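PDB 4MKX: inositol dehydrogenase from Lactobacillus casei, which probably oxidises scyllo-inositol with NAD as cofactor, as a sugar alcohol dehydrogenase of the Gfo/Idh/MocA family. Local coordinates for residues H106-K111 and K134-F139; H122-I127 and T327-L332. One frame throughout, in Å; residues are numbered along the deposited sequence.

Overall arrangement
Contact 1 pairs strands 106-109 and 135-137 of the Rossmann sheet, and contact 2 sets helix 117-128, which connects those strands, against the start of helix 328-347. Their centres lie about 11 Å apart, and that of contact 1 is about 10 Å from the centre of the chain. F135 and L137 link the two: CE2 of F135 is 4.0 Å from CD1 of I127, and CD1 of L137 packs 3.5 Å from CA of G331. The side chain of E110 at contact 1 comes close to, but makes no contact with, a glycine-rich GxGxxG sequence consistent with the dinucleotide-binding turn of the family; no cofactor is bound in this apo structure.

Contact 1: residues H106-K111 and K134-F139; sequences HVFSEK and KFQLGF
The backbone N of K134 donates to ND1 of H106 at 3.0 Å in an almost straight bond, with the donor at the imidazole edge and close to its plane. A first torsion that turns the ring to the side of its own backbone N (chi1 -59°) lets the imidazole lie alongside the K134 side chain, ND1 being 3.6 Å from K134 CB. Putting an alanine here would probably leave the K134 amide without its acceptor and K134 CB and CG without the ring beside them. Next along, V107 N donates to K134 O, Q136 N to V107 O and S109 N to Q136 O (2.8 Å), and G138 N reaches S109 O. This is parallel pairing within a beta-alpha-beta unit of the Rossmann fold, in which helix 117-128 carries the chain from strand 106-109 to strand 135-137. On the sheet face of V107 and F135, V107 CG1 meets the edge of the F135 ring at CD1, 3.9 Å away. On the opposite face, F108 CE2 approaches Q136 NE2 (4.0 Å) with ring and amide planes 63° apart, while F108 CZ comes within 3.6 Å of G138 CA. Farther out, F108 stacks on F85 and meets H32 edge-to-face, and H32 NE2 is hydrogen-bonded to E110 OE2. The ammonium group of K134 is hydrogen-bonded to N321.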
loop_
_atom_site.group_PDB
_atom_site.type_symbol
_atom_site.label_atom_id
_atom_site.label_comp_id
_atom_site.label_asym_id
_atom_site.label_seq_id
_atom_site.Cartn_x
_atom_site.Cartn_y
_atom_site.Cartn_z
ATOM N N HIS A 106 -12.850 -40.726 15.753
ATOM C CA HIS A 106 -12.040 -39.504 15.854
ATOM C C HIS A 106 -12.943 -38.306 15.628
ATOM O O HIS A 106 -13.926 -38.390 14.889
ATOM C CB HIS A 106 -10.929 -39.528 14.808
ATOM C CG HIS A 106 -10.004 -40.694 14.941
ATOM N ND1 HIS A 106 -8.942 -40.704 15.817
ATOM C CD2 HIS A 106 -9.978 -41.890 14.299
ATOM C CE1 HIS A 106 -8.304 -41.859 15.717
ATOM N NE2 HIS A 106 -8.912 -42.594 14.803
ATOM N N VAL A 107 -12.623 -37.181 16.263
ATOM C CA VAL A 107 -13.542 -36.056 16.253
ATOM C C VAL A 107 -12.900 -34.731 15.848
ATOM O O VAL A 107 -11.908 -34.308 16.444
ATOM C CB VAL A 107 -14.185 -35.857 17.645
ATOM C CG1 VAL A 107 -15.058 -34.602 17.647
ATOM C CG2 VAL A 107 -14.995 -37.091 18.030
ATOM N N PHE A 108 -13.455 -34.112 14.811
ATOM C CA PHE A 108 -13.215 -32.701 14.533
ATOM C C PHE A 108 -14.479 -31.958 14.929
ATOM O O PHE A 108 -15.580 -32.302 14.476
ATOM C CB PHE A 108 -12.947 -32.493 13.039
ATOM C CG PHE A 108 -12.775 -31.039 12.641
ATOM C CD1 PHE A 108 -13.888 -30.234 12.393
ATOM C CD2 PHE A 108 -11.512 -30.498 12.489
ATOM C CE1 PHE A 108 -13.741 -28.894 12.027
ATOM C CE2 PHE A 108 -11.352 -29.158 12.114
ATOM C CZ PHE A 108 -12.477 -28.363 11.883
ATOM N N SER A 109 -14.344 -30.915 15.742
ATOM C CA SER A 109 -15.514 -30.123 16.087
ATOM C C SER A 109 -15.285 -28.674 15.724
ATOM O O SER A 109 -14.220 -28.142 15.990
ATOM C CB SER A 109 -15.791 -30.228 17.590
ATOM O OG SER A 109 -16.879 -29.408 17.954
ATOM N N GLU A 110 -16.281 -28.035 15.126
ATOM C CA GLU A 110 -16.219 -26.585 14.991
ATOM C C GLU A 110 -16.250 -25.900 16.345
ATOM O O GLU A 110 -16.678 -26.479 17.350
ATOM C CB GLU A 110 -17.368 -26.051 14.130
ATOM C CG GLU A 110 -17.029 -25.985 12.651
ATOM C CD GLU A 110 -15.850 -25.060 12.374
ATOM O OE1 GLU A 110 -15.594 -24.136 13.179
ATOM O OE2 GLU A 110 -15.169 -25.250 11.344
ATOM N N LYS A 111 -15.775 -24.659 16.368
ATOM C CA LYS A 111 -15.917 -23.825 17.551
ATOM C C LYS A 111 -17.371 -23.408 17.738
ATOM O O LYS A 111 -18.162 -23.441 16.791
ATOM C CB LYS A 111 -15.014 -22.586 17.422
ATOM C CG LYS A 111 -15.382 -21.628 16.269
ATOM C CD LYS A 111 -16.379 -20.544 16.722
ATOM C CE LYS A 111 -16.947 -19.768 15.533
ATOM N NZ LYS A 111 -18.024 -18.825 15.947
ATOM N N LYS A 134 -8.151 -38.968 18.132
ATOM C CA LYS A 134 -7.828 -37.581 17.848
ATOM C C LYS A 134 -9.015 -36.686 18.161
ATOM O O LYS A 134 -10.157 -37.030 17.849
ATOM C CB LYS A 134 -7.453 -37.436 16.370
ATOM C CG LYS A 134 -6.237 -38.249 15.961
ATOM C CD LYS A 134 -5.053 -37.941 16.857
ATOM C CE LYS A 134 -3.905 -38.898 16.598
ATOM N NZ LYS A 134 -2.915 -38.891 17.713
ATOM N N PHE A 135 -8.751 -35.524 18.759
ATOM C CA PHE A 135 -9.794 -34.520 18.933
ATOM C C PHE A 135 -9.231 -33.180 18.485
ATOM O O PHE A 135 -8.153 -32.787 18.925
ATOM C CB PHE A 135 -10.253 -34.423 20.395
ATOM C CG PHE A 135 -11.155 -33.259 20.654
ATOM C CD1 PHE A 135 -12.492 -33.304 20.287
ATOM C CD2 PHE A 135 -10.656 -32.104 21.239
ATOM C CE1 PHE A 135 -13.323 -32.210 20.498
ATOM C CE2 PHE A 135 -11.472 -31.010 21.454
ATOM C CZ PHE A 135 -12.811 -31.065 21.094
ATOM N N GLN A 136 -9.954 -32.494 17.601
ATOM C CA GLN A 136 -9.469 -31.240 17.035
ATOM C C GLN A 136 -10.586 -30.212 16.970
ATOM O O GLN A 136 -11.688 -30.506 16.491
ATOM C CB GLN A 136 -8.887 -31.495 15.635
ATOM C CG GLN A 136 -8.191 -30.286 15.011
ATOM C CD GLN A 136 -7.472 -30.637 13.726
ATOM O OE1 GLN A 136 -6.971 -31.751 13.563
ATOM N NE2 GLN A 136 -7.431 -29.693 12.793
ATOM N N LEU A 137 -10.296 -28.995 17.441
ATOM C CA LEU A 137 -11.240 -27.885 17.355
ATOM C C LEU A 137 -10.941 -27.000 16.153
ATOM O O LEU A 137 -9.777 -26.778 15.834
ATOM C CB LEU A 137 -11.165 -27.039 18.623
ATOM C CG LEU A 137 -11.913 -27.681 19.777
ATOM C CD1 LEU A 137 -11.453 -27.075 21.098
ATOM C CD2 LEU A 137 -13.399 -27.468 19.567
ATOM N N GLY A 138 -11.991 -26.485 15.510
ATOM C CA GLY A 138 -11.832 -25.727 14.269
ATOM C C GLY A 138 -11.329 -24.291 14.376
ATOM O O GLY A 138 -11.926 -23.377 13.803
ATOM N N PHE A 139 -10.230 -24.079 15.087
ATOM C CA PHE A 139 -9.604 -22.752 15.102
ATOM C C PHE A 139 -8.749 -22.580 13.843
ATOM O O PHE A 139 -7.524 -22.747 13.871
ATOM C CB PHE A 139 -8.776 -22.571 16.380
ATOM C CG PHE A 139 -9.616 -22.432 17.625
ATOM C CD1 PHE A 139 -10.642 -21.505 17.676
ATOM C CD2 PHE A 139 -9.401 -23.256 18.725
ATOM C CE1 PHE A 139 -11.432 -21.373 18.813
ATOM C CE2 PHE A 139 -10.185 -23.132 19.867
ATOM C CZ PHE A 139 -11.203 -22.189 19.907
#

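Contact 2: residues H122-I127 and T327-L332; sequences HTQQVI and TAEDGL
A small, partly buried helix-to-helix contact, formed by Q124 and I127 against A328, E329 and L332, joins helix 117-128 of the Rossmann domain to the first turn of helix 328-347, a part of the chain some 200 residues later. The two short axes run nearly antiparallel (172°) and come no closer than 10.6 Å, so the contact is made by side chains. A328 is the central apolar point: its CB lies 3.6 Å from CD1 of I127 and 3.9 Å from CG of Q124. Beyond that methyl, Q124 continues as an extended chain, and its amide reaches across to helix 328-347. Its NE2 donates to OE1 of E329 at 3.1 Å, a bent bond in which the acceptor lies close to the amide plane and the donor arrives nearly along the carboxylate C-O axis; the amide and carboxylate planes are 37° apart. E329 has its chain bent at chi2 (71°), which brings OE1 back to the glutamine, while OE2 is hydrogen-bonded to Q333. The other end of the amide, OE1 of Q124, rests 3.6 Å from CD2 of L332, the two side chains crossing at about a right angle. On the sheet side, I127 and A328 both touch F135 of strand 135-137. At the start of helix 328-347, D330 N donates to T327 OG1 and T327 N to D330 OD2, the reciprocal pairing of a capping box.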
loop_
_atom_site.group_PDB
_atom_site.type_symbol
_atom_site.label_atom_id
_atom_site.label_comp_id
_atom_site.label_asym_id
_atom_site.label_seq_id
_atom_site.Cartn_x
_atom_site.Cartn_y
_atom_site.Cartn_z
ATOM N N HIS A 122 -17.099 -31.744 31.846
ATOM C CA HIS A 122 -17.570 -33.126 31.736
ATOM C C HIS A 122 -17.037 -33.730 30.442
ATOM O O HIS A 122 -16.574 -34.870 30.414
ATOM C CB HIS A 122 -19.096 -33.172 31.742
ATOM C CG HIS A 122 -19.665 -34.558 31.684
ATOM N ND1 HIS A 122 -19.922 -35.212 30.497
ATOM C CD2 HIS A 122 -20.050 -35.405 32.670
ATOM C CE1 HIS A 122 -20.429 -36.406 30.754
ATOM N NE2 HIS A 122 -20.517 -36.547 32.065
ATOM N N THR A 123 -17.075 -32.948 29.371
ATOM C CA THR A 123 -16.559 -33.414 28.085
ATOM C C THR A 123 -15.040 -33.579 28.091
ATOM O O THR A 123 -14.516 -34.517 27.496
ATOM C CB THR A 123 -17.008 -32.484 26.947
ATOM O OG1 THR A 123 -18.438 -32.502 26.879
ATOM C CG2 THR A 123 -16.431 -32.944 25.601
ATOM N N GLN A 124 -14.331 -32.666 28.750
ATOM C CA GLN A 124 -12.895 -32.818 28.918
ATOM C C GLN A 124 -12.543 -34.167 29.534
ATOM O O GLN A 124 -11.560 -34.788 29.141
ATOM C CB GLN A 124 -12.331 -31.702 29.783
ATOM C CG GLN A 124 -12.187 -30.389 29.043
ATOM C CD GLN A 124 -11.619 -29.312 29.929
ATOM O OE1 GLN A 124 -12.318 -28.781 30.789
ATOM N NE2 GLN A 124 -10.345 -28.990 29.733
ATOM N N GLN A 125 -13.337 -34.599 30.508
ATOM C CA GLN A 125 -13.118 -35.905 31.129
ATOM C C GLN A 125 -13.303 -37.043 30.118
ATOM O O GLN A 125 -12.470 -37.945 30.039
ATOM C CB GLN A 125 -14.046 -36.078 32.332
ATOM C CG GLN A 125 -14.060 -37.484 32.917
ATOM C CD GLN A 125 -12.747 -37.872 33.579
ATOM O OE1 GLN A 125 -11.850 -37.052 33.751
ATOM N NE2 GLN A 125 -12.643 -39.132 33.977
ATOM N N VAL A 126 -14.386 -36.988 29.344
ATOM C CA VAL A 126 -14.646 -38.001 28.318
ATOM C C VAL A 126 -13.496 -38.038 27.309
ATOM O O VAL A 126 -13.011 -39.103 26.938
ATOM C CB VAL A 126 -15.992 -37.769 27.598
ATOM C CG1 VAL A 126 -16.201 -38.812 26.511
ATOM C CG2 VAL A 126 -17.146 -37.831 28.579
ATOM N N ILE A 127 -13.044 -36.861 26.875
ATOM C CA ILE A 127 -11.908 -36.785 25.967
ATOM C C ILE A 127 -10.654 -37.439 26.554
ATOM O O ILE A 127 -9.950 -38.176 25.864
ATOM C CB ILE A 127 -11.597 -35.310 25.575
ATOM C CG1 ILE A 127 -12.751 -34.725 24.760
ATOM C CG2 ILE A 127 -10.289 -35.222 24.825
ATOM C CD1 ILE A 127 -12.626 -33.207 24.534
ATOM N N THR A 327 -6.362 -28.278 21.726
ATOM C CA THR A 327 -6.979 -29.132 22.742
ATOM C C THR A 327 -8.338 -28.658 23.221
ATOM O O THR A 327 -8.781 -27.555 22.897
ATOM C CB THR A 327 -6.072 -29.254 23.974
ATOM O OG1 THR A 327 -6.019 -27.991 24.650
ATOM C CG2 THR A 327 -4.680 -29.647 23.548
ATOM N N ALA A 328 -8.989 -29.496 24.016
ATOM C CA ALA A 328 -10.249 -29.142 24.638
ATOM C C ALA A 328 -10.037 -27.936 25.541
ATOM O O ALA A 328 -10.956 -27.153 25.749
ATOM C CB ALA A 328 -10.784 -30.306 25.441
ATOM N N GLU A 329 -8.824 -27.803 26.069
ATOM C CA GLU A 329 -8.493 -26.690 26.955
ATOM C C GLU A 329 -8.460 -25.375 26.190
ATOM O O GLU A 329 -8.854 -24.340 26.718
ATOM C CB GLU A 329 -7.140 -26.913 27.637
ATOM C CG GLU A 329 -6.729 -25.790 28.610
ATOM C CD GLU A 329 -7.562 -25.770 29.884
ATOM O OE1 GLU A 329 -8.207 -26.791 30.193
ATOM O OE2 GLU A 329 -7.574 -24.733 30.582
ATOM N N ASP A 330 -7.969 -25.407 24.955
ATOM C CA ASP A 330 -8.023 -24.208 24.122
ATOM C C ASP A 330 -9.480 -23.838 23.906
ATOM O O ASP A 330 -9.843 -22.662 23.874
ATOM C CB ASP A 330 -7.326 -24.456 22.785
ATOM C CG ASP A 330 -5.835 -24.638 22.935
ATOM O OD1 ASP A 330 -5.222 -23.875 23.705
ATOM O OD2 ASP A 330 -5.265 -25.541 22.289
ATOM N N GLY A 331 -10.327 -24.852 23.770
ATOM C CA GLY A 331 -11.753 -24.628 23.650
ATOM C C GLY A 331 -12.393 -24.045 24.895
ATOM O O GLY A 331 -13.165 -23.086 24.811
ATOM N N LEU A 332 -12.108 -24.648 26.047
ATOM C CA LEU A 332 -12.631 -24.146 27.317
ATOM C C LEU A 332 -12.263 -22.689 27.556
ATOM O O LEU A 332 -13.132 -21.877 27.893
ATOM C CB LEU A 332 -12.110 -24.994 28.475
ATOM C CG LEU A 332 -12.417 -24.457 29.879
ATOM C CD1 LEU A 332 -13.914 -24.472 30.140
ATOM C CD2 LEU A 332 -11.670 -25.266 30.913
#